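Local coordinates for protein hemoglobin component VII (Tokunagayusurika akamusi, PDB 1X46) that binds heme and, as a midge-larva hemoglobin of the globin family, probably carries or stores oxygen, at residues I76-V81 with R85-N90. Sequence-based numbering, arbitrary orientation.
Sequences IALMGV and RPALKN
Leu78 and Leu88 carry this contact, and both point their CB atoms across the gap: Leu78 CB meets Leu88 CB at 3.9 Å, and the two CA atoms are 5.7 Å apart. Beyond this meeting the side chains diverge. Leu78 sends CD1 over the helix backbone, where Leu78 CD1 rests 3.8 Å from Leu88 CA. The same Leu78 CD1 is 4.0 Å from Ala87 C, and the methyl CB of Ala87 flanks this branch, 4.3 Å from Leu78 CD1. A chi1 of -65° sets CG opposite the carbonyl carbon, and the extended chi2 directs the branch. Leu88 takes the other course. It extends away from its own backbone N (chi1 168°), and its CD2 methyl is the one facing Met79 CG, 4.3 Å away. The evidence is thus for apolar packing, with 242 Å² buried in all and most of it supplied by the two leucines.

Local backbone bonds hold each side in shape. Met79 N donates to Ile76 O near the end of helix 59-78, and Gly80 then adopts a positive phi of 99° as the chain turns toward Val81. On the facing side, the bond from Lys89 N to Arg85 O marks the first turn of helix 85-100. Lys16 donates to Met79 O, while Ile12 and Met7 touch the Met79 side chain.

In globin terms this is the EF corner, joining helix 59-78 to helix 85-100, which farther along bears His99, the axial heme ligand. Helix 9-20 packs against Ile76 and Met79, and helix 129-146 meets Ile76 through Trp135 and Lys89 through Val145.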
ATOM      1  N   ILE A  76      -8.760   3.167   2.057  1.00 11.19           N
ATOM      2  CA  ILE A  76      -9.640   2.645   1.041  1.00 11.67           C
ATOM      3  C   ILE A  76     -11.100   2.863   1.478  1.00 12.89           C
ATOM      4  O   ILE A  76     -11.938   3.219   0.643  1.00 14.93           O
ATOM      5  CB  ILE A  76      -9.254   1.176   0.656  1.00 12.38           C
ATOM      6  CG1 ILE A  76      -7.930   1.212  -0.116  1.00 13.24           C
ATOM      7  CG2 ILE A  76     -10.353   0.514  -0.198  1.00 14.30           C
ATOM      8  CD1 ILE A  76      -7.320  -0.215  -0.359  1.00 14.86           C
ATOM      9  N   ALA A  77     -11.392   2.740   2.782  1.00 12.68           N
ATOM     10  CA  ALA A  77     -12.739   3.041   3.318  1.00 12.86           C
ATOM     11  C   ALA A  77     -13.201   4.471   3.063  1.00 14.75           C
ATOM     12  O   ALA A  77     -14.400   4.704   2.826  1.00 14.55           O
ATOM     13  CB  ALA A  77     -12.805   2.755   4.820  1.00 13.85           C
ATOM     14  N   LEU A  78     -12.247   5.401   3.095  1.00 11.96           N
ATOM     15  CA  LEU A  78     -12.498   6.826   2.857  1.00 12.82           C
ATOM     16  C   LEU A  78     -12.682   7.225   1.376  1.00 13.74           C
ATOM     17  O   LEU A  78     -13.068   8.370   1.085  1.00 14.93           O
ATOM     18  CB  LEU A  78     -11.411   7.681   3.498  1.00 12.33           C
ATOM     19  CG  LEU A  78     -11.351   7.625   5.022  1.00 13.14           C
ATOM     20  CD1 LEU A  78     -10.086   8.298   5.482  1.00 14.86           C
ATOM     21  CD2 LEU A  78     -12.584   8.298   5.658  1.00 13.39           C
ATOM     22  N   MET A  79     -12.390   6.302   0.460  1.00 13.79           N
ATOM     23  CA  MET A  79     -12.545   6.562  -0.978  1.00 16.85           C
ATOM     24  C   MET A  79     -14.009   6.605  -1.384  1.00 15.74           C
ATOM     25  O   MET A  79     -14.828   5.907  -0.817  1.00 18.63           O
ATOM     26  CB  MET A  79     -11.873   5.466  -1.781  1.00 18.18           C
ATOM     27  CG  MET A  79     -10.403   5.552  -1.750  1.00 15.33           C
ATOM     28  SD  MET A  79      -9.607   4.072  -2.458  1.00 22.73           S
ATOM     29  CE  MET A  79      -9.948   4.200  -4.183  1.00 17.42           C
ATOM     30  N   GLY A  80     -14.319   7.408  -2.405  1.00 19.92           N
ATOM     31  CA  GLY A  80     -15.619   7.321  -3.057  1.00 20.96           C
ATOM     32  C   GLY A  80     -16.661   8.339  -2.635  1.00 22.82           C
ATOM     33  O   GLY A  80     -17.755   8.375  -3.209  1.00 24.47           O
ATOM     34  N   VAL A  81     -16.311   9.144  -1.631  1.00 21.10           N
ATOM     35  CA  VAL A  81     -17.216  10.103  -0.999  1.00 22.57           C
ATOM     36  C   VAL A  81     -16.538  11.469  -0.892  1.00 20.75           C
ATOM     37  O   VAL A  81     -15.492  11.623  -0.259  1.00 20.12           O
ATOM     38  CB  VAL A  81     -17.608   9.617   0.428  1.00 24.26           C
ATOM     39  CG1 VAL A  81     -18.563  10.571   1.078  1.00 26.93           C
ATOM     40  CG2 VAL A  81     -18.240   8.229   0.384  1.00 24.17           C
ATOM     41  N   ARG A  85     -12.931  13.313   1.398  1.00 18.64           N
ATOM     42  CA  ARG A  85     -11.671  13.614   0.705  1.00 17.65           C
ATOM     43  C   ARG A  85     -10.647  14.336   1.605  1.00 18.94           C
ATOM     44  O   ARG A  85      -9.466  13.956   1.576  1.00 17.01           O
ATOM     45  CB  ARG A  85     -11.891  14.367  -0.613  1.00 20.92           C
ATOM     46  CG  ARG A  85     -10.718  14.233  -1.597  1.00 21.75           C
ATOM     47  CD  ARG A  85     -11.032  14.765  -2.995  1.00 25.45           C
ATOM     48  NE  ARG A  85     -11.485  16.148  -2.875  1.00 27.53           N
ATOM     49  CZ  ARG A  85     -12.722  16.588  -3.120  1.00 33.36           C
ATOM     50  NH1 ARG A  85     -13.678  15.767  -3.562  1.00 32.54           N
ATOM     51  NH2 ARG A  85     -12.999  17.873  -2.931  1.00 36.67           N
ATOM     52  N   PRO A  86     -11.022  15.363   2.387  1.00 18.61           N
ATOM     53  CA  PRO A  86     -10.055  15.977   3.317  1.00 19.64           C
ATOM     54  C   PRO A  86      -9.467  14.973   4.297  1.00 18.18           C
ATOM     55  O   PRO A  86      -8.251  15.004   4.509  1.00 18.35           O
ATOM     56  CB  PRO A  86     -10.874  17.054   4.057  1.00 21.24           C
ATOM     57  CG  PRO A  86     -12.015  17.338   3.153  1.00 24.38           C
ATOM     58  CD  PRO A  86     -12.327  16.065   2.430  1.00 19.38           C
ATOM     59  N   ALA A  87     -10.299  14.112   4.877  1.00 18.82           N
ATOM     60  CA  ALA A  87      -9.816  13.097   5.798  1.00 16.49           C
ATOM     61  C   ALA A  87      -8.859  12.124   5.117  1.00 15.93           C
ATOM     62  O   ALA A  87      -7.830  11.743   5.702  1.00 16.64           O
ATOM     63  CB  ALA A  87     -10.967  12.351   6.427  1.00 18.15           C
ATOM     64  N   LEU A  88      -9.222  11.714   3.907  1.00 16.45           N
ATOM     65  CA  LEU A  88      -8.359  10.802   3.154  1.00 15.39           C
ATOM     66  C   LEU A  88      -7.022  11.462   2.855  1.00 16.29           C
ATOM     67  O   LEU A  88      -5.950  10.858   3.052  1.00 14.91           O
ATOM     68  CB  LEU A  88      -9.047  10.353   1.877  1.00 15.03           C
ATOM     69  CG  LEU A  88      -8.197   9.620   0.828  1.00 15.45           C
ATOM     70  CD1 LEU A  88      -7.643   8.315   1.380  1.00 17.42           C
ATOM     71  CD2 LEU A  88      -9.070   9.374  -0.374  1.00 18.00           C
ATOM     72  N   LYS A  89      -7.049  12.703   2.382  1.00 16.14           N
ATOM     73  CA  LYS A  89      -5.793  13.372   2.092  1.00 14.74           C
ATOM     74  C   LYS A  89      -4.917  13.586   3.318  1.00 14.52           C
ATOM     75  O   LYS A  89      -3.681  13.573   3.233  1.00 15.83           O
ATOM     76  CB  LYS A  89      -6.046  14.661   1.328  1.00 16.81           C
ATOM     77  CG  LYS A  89      -6.502  14.354  -0.069  1.00 19.91           C
ATOM     78  CD  LYS A  89      -6.398  15.571  -0.911  1.00 22.40           C
ATOM     79  CE  LYS A  89      -6.668  15.290  -2.347  1.00 18.87           C
ATOM     80  NZ  LYS A  89      -6.941  16.579  -3.078  1.00 22.80           N
ATOM     81  N   ASN A  90      -5.550  13.789   4.472  1.00 16.70           N
ATOM     82  CA  ASN A  90      -4.787  13.957   5.689  1.00 16.44           C
ATOM     83  C   ASN A  90      -4.116  12.648   6.127  1.00 15.55           C
ATOM     84  O   ASN A  90      -2.977  12.665   6.606  1.00 17.10           O
ATOM     85  CB  ASN A  90      -5.650  14.563   6.799  1.00 21.71           C
ATOM     86  CG  ASN A  90      -6.088  15.996   6.471  1.00 27.59           C
ATOM     87  OD1 ASN A  90      -5.585  16.612   5.525  1.00 29.97           O
ATOM     88  ND2 ASN A  90      -7.043  16.515   7.230  1.00 30.20           N
TER